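Local coordinates for ESX secretion system protein EccC (PDB 4NH0) that forms the multidomain ATPase motor of a type VII (ESX) secretion system, which exports proteins including EsxA and EsxB, and might be its translocase subunit, at residues 301-306 / 508-513; 774-779 / 806-811. All blocks are in the same frame, centred on the assembly; numbering follows the deposited sequence.

Contact 1 (301-306 / 508-513)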
loop_
_atom_site.group_PDB
_atom_site.type_symbol
_atom_site.label_atom_id
_atom_site.label_comp_id
_atom_site.label_asym_id
_atom_site.label_seq_id
_atom_site.Cartn_x
_atom_site.Cartn_y
_atom_site.Cartn_z
ATOM N N GLY A 301 12.552 35.256 42.639
ATOM C CA GLY A 301 11.643 36.376 42.781
ATOM C C GLY A 301 10.536 36.089 43.771
ATOM O O GLY A 301 10.647 36.410 44.954
ATOM N N GLY A 302 9.461 35.480 43.286
ATOM C CA GLY A 302 8.340 35.128 44.134
ATOM C C GLY A 302 7.222 34.463 43.359
ATOM O O GLY A 302 7.314 34.299 42.145
ATOM N N MET A 303 6.176 34.064 44.077
ATOM C CA MET A 303 4.977 33.469 43.488
ATOM C C MET A 303 5.248 32.210 42.663
ATOM O O MET A 303 4.397 31.779 41.890
ATOM C CB MET A 303 4.241 34.509 42.639
ATOM C CG MET A 303 3.481 35.535 43.467
ATOM S SD MET A 303 2.693 36.825 42.488
ATOM C CE MET A 303 3.967 38.081 42.501
ATOM N N GLY A 304 6.429 31.625 42.840
ATOM C CA GLY A 304 6.762 30.341 42.244
ATOM C C GLY A 304 6.691 30.245 40.731
ATOM O O GLY A 304 6.313 31.199 40.054
ATOM N N PRO A 305 7.062 29.077 40.189
ATOM C CA PRO A 305 7.080 28.834 38.743
ATOM C C PRO A 305 5.688 28.678 38.143
ATOM O O PRO A 305 5.411 29.242 37.085
ATOM C CB PRO A 305 7.866 27.520 38.617
ATOM C CG PRO A 305 8.550 27.333 39.937
ATOM C CD PRO A 305 7.636 27.949 40.938
ATOM N N HIS A 306 4.822 27.924 38.812
ATOM C CA HIS A 306 3.526 27.572 38.246
ATOM C C HIS A 306 2.366 28.125 39.066
ATOM O O HIS A 306 2.520 28.438 40.245
ATOM C CB HIS A 306 3.405 26.054 38.133
ATOM C CG HIS A 306 4.689 25.380 37.763
ATOM N ND1 HIS A 306 5.153 25.321 36.467
ATOM C CD2 HIS A 306 5.611 24.743 38.522
ATOM C CE1 HIS A 306 6.304 24.674 36.444
ATOM N NE2 HIS A 306 6.604 24.311 37.677
ATOM N N LEU A 508 -5.929 37.312 44.516
ATOM C CA LEU A 508 -4.612 36.776 44.200
ATOM C C LEU A 508 -3.928 36.290 45.472
ATOM O O LEU A 508 -3.469 37.091 46.284
ATOM C CB LEU A 508 -3.759 37.836 43.493
ATOM C CG LEU A 508 -2.388 37.471 42.908
ATOM C CD1 LEU A 508 -1.272 37.659 43.924
ATOM C CD2 LEU A 508 -2.385 36.052 42.370
ATOM N N LYS A 509 -3.865 34.975 45.644
ATOM C CA LYS A 509 -3.242 34.396 46.826
ATOM C C LYS A 509 -1.894 33.774 46.492
ATOM O O LYS A 509 -1.737 33.124 45.460
ATOM C CB LYS A 509 -4.156 33.345 47.460
ATOM C CG LYS A 509 -3.780 32.987 48.893
ATOM C CD LYS A 509 -4.405 33.966 49.873
ATOM C CE LYS A 509 -3.943 33.734 51.302
ATOM N NZ LYS A 509 -3.437 32.354 51.524
ATOM N N PHE A 510 -0.922 33.987 47.372
ATOM C CA PHE A 510 0.380 33.349 47.244
ATOM C C PHE A 510 0.963 33.035 48.616
ATOM O O PHE A 510 1.100 33.919 49.460
ATOM C CB PHE A 510 1.347 34.229 46.449
ATOM C CG PHE A 510 2.795 33.936 46.724
ATOM C CD1 PHE A 510 3.325 32.678 46.477
ATOM C CD2 PHE A 510 3.630 34.921 47.226
ATOM C CE1 PHE A 510 4.655 32.408 46.736
ATOM C CE2 PHE A 510 4.963 34.657 47.481
ATOM C CZ PHE A 510 5.475 33.399 47.235
ATOM N N ALA A 511 1.300 31.763 48.816
ATOM C CA ALA A 511 1.907 31.272 50.052
ATOM C C ALA A 511 1.092 31.634 51.295
ATOM O O ALA A 511 -0.066 31.239 51.420
ATOM C CB ALA A 511 3.334 31.789 50.178
ATOM N N THR A 512 1.704 32.381 52.210
ATOM C CA THR A 512 1.080 32.700 53.491
ATOM C C THR A 512 0.712 34.169 53.576
ATOM O O THR A 512 0.307 34.664 54.629
ATOM C CB THR A 512 2.006 32.361 54.665
ATOM O OG1 THR A 512 3.218 33.117 54.550
ATOM C CG2 THR A 512 2.341 30.877 54.665
ATOM N N GLU A 513 0.862 34.863 52.454
ATOM C CA GLU A 513 0.606 36.296 52.391
ATOM C C GLU A 513 -0.840 36.590 51.970
ATOM O O GLU A 513 -1.378 35.919 51.089
ATOM C CB GLU A 513 1.600 36.982 51.433
ATOM C CG GLU A 513 3.107 36.877 51.806
ATOM C CD GLU A 513 3.682 35.458 51.836
ATOM O OE1 GLU A 513 2.957 34.500 51.508
ATOM O OE2 GLU A 513 4.868 35.306 52.207
#
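M303 lies across the ring of F510, and both its backbone (N and CA) and its side chain (CG) meet the ring. The CA of M303 sits 3.6 Å from the centroid of the F510 ring and 19° off the ring normal, a CH-pi contact over the face. On the same face the M303 backbone N comes within 3.3 Å of F510 CZ, displaced toward the rim, while G302 and G304 approach the ring obliquely. F510 reaches this loop because its CG is anti to the backbone N (chi1 157°), which carries the ring from the end of strand 505-510 toward 301-306. The M303 side chain runs at about a right angle to that of F510. Its CG, beside its own backbone N (chi1 -75°), is thereby laid on the ring, with M303 CG 3.7 Å from F510 CG. The sulfur makes a slacker contact, M303 SD lying 4.3 Å from L508 CD1. Beyond this pair, M303 also touches L293 and D294 of strand 290-294 and Y475 of strand 473-479.

The other side of the ring belongs to the turn. A511 CB stands 3.7 Å above the plane of the F510 ring, over its centre. Here the chain enters a type II' beta turn from F510 to E513, closed by the bond from E513 N to F510 O at 3.1 Å, and A511, T512 and E513 are exposed to solvent. No hydrogen bond crosses between 301-306, the loop leading into strand 306-310 of the first FtsK module, and 508-513. Between these two segments the contact thus rests on shape and apolar packing, with the phenyl ring lying between A511 CB and M303.

Contact 2 (774-779 / 806-811)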
loop_
_atom_site.group_PDB
_atom_site.type_symbol
_atom_site.label_atom_id
_atom_site.label_comp_id
_atom_site.label_asym_id
_atom_site.label_seq_id
_atom_site.Cartn_x
_atom_site.Cartn_y
_atom_site.Cartn_z
ATOM N N ASN A 774 -6.390 -7.383 -4.672
ATOM C CA ASN A 774 -7.172 -8.080 -3.656
ATOM C C ASN A 774 -6.818 -9.555 -3.624
ATOM O O ASN A 774 -7.317 -10.341 -4.428
ATOM C CB ASN A 774 -8.665 -7.901 -3.912
ATOM C CG ASN A 774 -9.524 -8.264 -2.720
ATOM O OD1 ASN A 774 -9.150 -9.088 -1.888
ATOM N ND2 ASN A 774 -10.699 -7.651 -2.640
ATOM N N TRP A 775 -5.953 -9.921 -2.685
ATOM C CA TRP A 775 -5.469 -11.288 -2.568
ATOM C C TRP A 775 -6.598 -12.276 -2.310
ATOM O O TRP A 775 -6.540 -13.422 -2.749
ATOM C CB TRP A 775 -4.431 -11.383 -1.454
ATOM C CG TRP A 775 -3.851 -12.749 -1.300
ATOM C CD1 TRP A 775 -4.197 -13.686 -0.375
ATOM C CD2 TRP A 775 -2.822 -13.337 -2.102
ATOM N NE1 TRP A 775 -3.446 -14.822 -0.547
ATOM C CE2 TRP A 775 -2.593 -14.632 -1.602
ATOM C CE3 TRP A 775 -2.071 -12.893 -3.193
ATOM C CZ2 TRP A 775 -1.646 -15.488 -2.155
ATOM C CZ3 TRP A 775 -1.130 -13.743 -3.739
ATOM C CH2 TRP A 775 -0.928 -15.026 -3.222
ATOM N N LEU A 776 -7.625 -11.824 -1.597
ATOM C CA LEU A 776 -8.775 -12.667 -1.300
ATOM C C LEU A 776 -9.480 -13.089 -2.583
ATOM O O LEU A 776 -9.818 -14.258 -2.758
ATOM C CB LEU A 776 -9.751 -11.937 -0.377
ATOM C CG LEU A 776 -10.997 -12.720 0.038
ATOM C CD1 LEU A 776 -10.609 -13.972 0.805
ATOM C CD2 LEU A 776 -11.928 -11.847 0.862
ATOM N N THR A 777 -9.690 -12.128 -3.478
ATOM C CA THR A 777 -10.319 -12.390 -4.766
ATOM C C THR A 777 -9.514 -13.411 -5.564
ATOM O O THR A 777 -10.076 -14.248 -6.269
ATOM C CB THR A 777 -10.464 -11.097 -5.593
ATOM O OG1 THR A 777 -11.195 -10.124 -4.838
ATOM C CG2 THR A 777 -11.193 -11.368 -6.899
ATOM N N LEU A 778 -8.194 -13.343 -5.434
ATOM C CA LEU A 778 -7.304 -14.238 -6.161
ATOM C C LEU A 778 -7.414 -15.679 -5.683
ATOM O O LEU A 778 -7.521 -16.600 -6.489
ATOM C CB LEU A 778 -5.855 -13.770 -6.037
ATOM C CG LEU A 778 -4.837 -14.696 -6.700
ATOM C CD1 LEU A 778 -4.953 -14.623 -8.213
ATOM C CD2 LEU A 778 -3.434 -14.362 -6.252
ATOM N N ARG A 779 -7.389 -15.874 -4.368
ATOM C CA ARG A 779 -7.409 -17.219 -3.802
ATOM C C ARG A 779 -8.812 -17.819 -3.784
ATOM O O ARG A 779 -9.048 -18.843 -3.145
ATOM C CB ARG A 779 -6.827 -17.212 -2.387
ATOM C CG ARG A 779 -7.490 -16.230 -1.442
ATOM C CD ARG A 779 -6.974 -16.407 -0.026
ATOM N NE ARG A 779 -7.128 -17.784 0.433
ATOM C CZ ARG A 779 -6.942 -18.180 1.688
ATOM N NH1 ARG A 779 -6.595 -17.302 2.618
ATOM N NH2 ARG A 779 -7.105 -19.455 2.014
ATOM N N SER A 806 -1.998 -7.121 -1.755
ATOM C CA SER A 806 -2.904 -6.372 -0.897
ATOM C C SER A 806 -4.202 -7.133 -0.666
ATOM O O SER A 806 -4.669 -7.866 -1.537
ATOM C CB SER A 806 -3.201 -4.999 -1.497
ATOM O OG SER A 806 -4.199 -4.327 -0.750
ATOM N N SER A 807 -4.777 -6.952 0.517
ATOM C CA SER A 807 -6.036 -7.592 0.869
ATOM C C SER A 807 -6.742 -6.801 1.964
ATOM O O SER A 807 -6.274 -5.737 2.368
ATOM C CB SER A 807 -5.802 -9.033 1.321
ATOM O OG SER A 807 -7.026 -9.677 1.621
ATOM N N ASN A 808 -7.866 -7.321 2.441
ATOM C CA ASN A 808 -8.623 -6.651 3.490
ATOM C C ASN A 808 -8.036 -6.910 4.873
ATOM O O ASN A 808 -7.711 -5.977 5.604
ATOM C CB ASN A 808 -10.087 -7.090 3.455
ATOM C CG ASN A 808 -10.801 -6.629 2.201
ATOM O OD1 ASN A 808 -11.301 -5.507 2.135
ATOM N ND2 ASN A 808 -10.855 -7.496 1.197
ATOM N N LYS A 809 -7.901 -8.184 5.223
ATOM C CA LYS A 809 -7.364 -8.571 6.520
ATOM C C LYS A 809 -6.080 -9.372 6.354
ATOM O O LYS A 809 -5.905 -10.071 5.358
ATOM C CB LYS A 809 -8.392 -9.388 7.302
ATOM C CG LYS A 809 -9.837 -9.018 7.009
ATOM C CD LYS A 809 -10.799 -9.989 7.669
ATOM C CE LYS A 809 -12.242 -9.660 7.328
ATOM N NZ LYS A 809 -13.186 -10.643 7.926
ATOM N N TRP A 810 -5.184 -9.273 7.332
ATOM C CA TRP A 810 -3.959 -10.063 7.316
ATOM C C TRP A 810 -4.287 -11.551 7.353
ATOM O O TRP A 810 -3.541 -12.375 6.826
ATOM C CB TRP A 810 -3.052 -9.699 8.495
ATOM C CG TRP A 810 -2.458 -8.324 8.420
ATOM C CD1 TRP A 810 -2.672 -7.292 9.285
ATOM C CD2 TRP A 810 -1.549 -7.834 7.427
ATOM N NE1 TRP A 810 -1.952 -6.190 8.894
ATOM C CE2 TRP A 810 -1.254 -6.497 7.756
ATOM C CE3 TRP A 810 -0.956 -8.396 6.292
ATOM C CZ2 TRP A 810 -0.396 -5.713 6.989
ATOM C CZ3 TRP A 810 -0.104 -7.616 5.536
ATOM C CH2 TRP A 810 0.169 -6.290 5.886
ATOM N N SER A 811 -5.414 -11.884 7.972
ATOM C CA SER A 811 -5.854 -13.269 8.084
ATOM C C SER A 811 -6.241 -13.850 6.728
ATOM O O SER A 811 -6.363 -15.065 6.577
ATOM C CB SER A 811 -7.031 -13.376 9.054
ATOM O OG SER A 811 -8.089 -12.516 8.669
#
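W775 CG and S807 OG both stand anti to their backbone N (chi1 -178° in each), which leads the indole away from the strand toward I789, F813 and I817 and puts S807 OG beside the first turn of helix 775-781, 3.9 Å from L776 N. The backbones themselves bring the beta carbons together, W775 CB and S807 CB being 3.9 Å apart. This is the P-loop NTPase core of the second FtsK module: strand 801-807 lies beside strand 767-772 in a parallel part of the sheet, and the helix starts just past the end of the latter.

One backbone bond joins the two segments. W775 N donates to S806 O at 2.7 Å, nearly in line with the carbonyl, with a C=O...N angle of 160°. The same oxygen receives a CA-H...O contact from N774, so it is approached twice by the residues that open the helix. N774 is the N-cap: its OD1 accepts weak bonds from the amides of L776 and T777, covering N-H groups of the first turn.

The nucleotide site is close by. The side chain of S806 is about 3 Å from that of the ATP-binding K669, that of N808 about 5 Å from the bound ATP, and that of N774 about 6 Å from the magnesium ion (nearest atoms). N808 is held at its backbone by G663 and by E812. Its amide plane is turned 64° from that of N774, and N808 ND2 stands 3.8 Å from N774 ND2 with no hydrogen bond between them.

Overall arrangement
Contact 1 belongs to the first FtsK module and contact 2 to the second; contact 1 closes at 513 before contact 2 opens at 774. Their centres are 64 Å apart and their nearest atoms about 42 Å. Strand 505-510 and strand 801-807 belong to two separate ten-stranded mixed sheets. These sheets have the same strand order, and the contacts occupy different parts of that plan. Contact 1 packs a loop, away from the annotated sites, against strand 505-510 in the antiparallel portion of the first sheet. Contact 2 lies in the parallel portion of the second, near bound ATP and magnesium. The repeated module thus holds one contact remote from its nucleotide site and, in its second copy, one close to it.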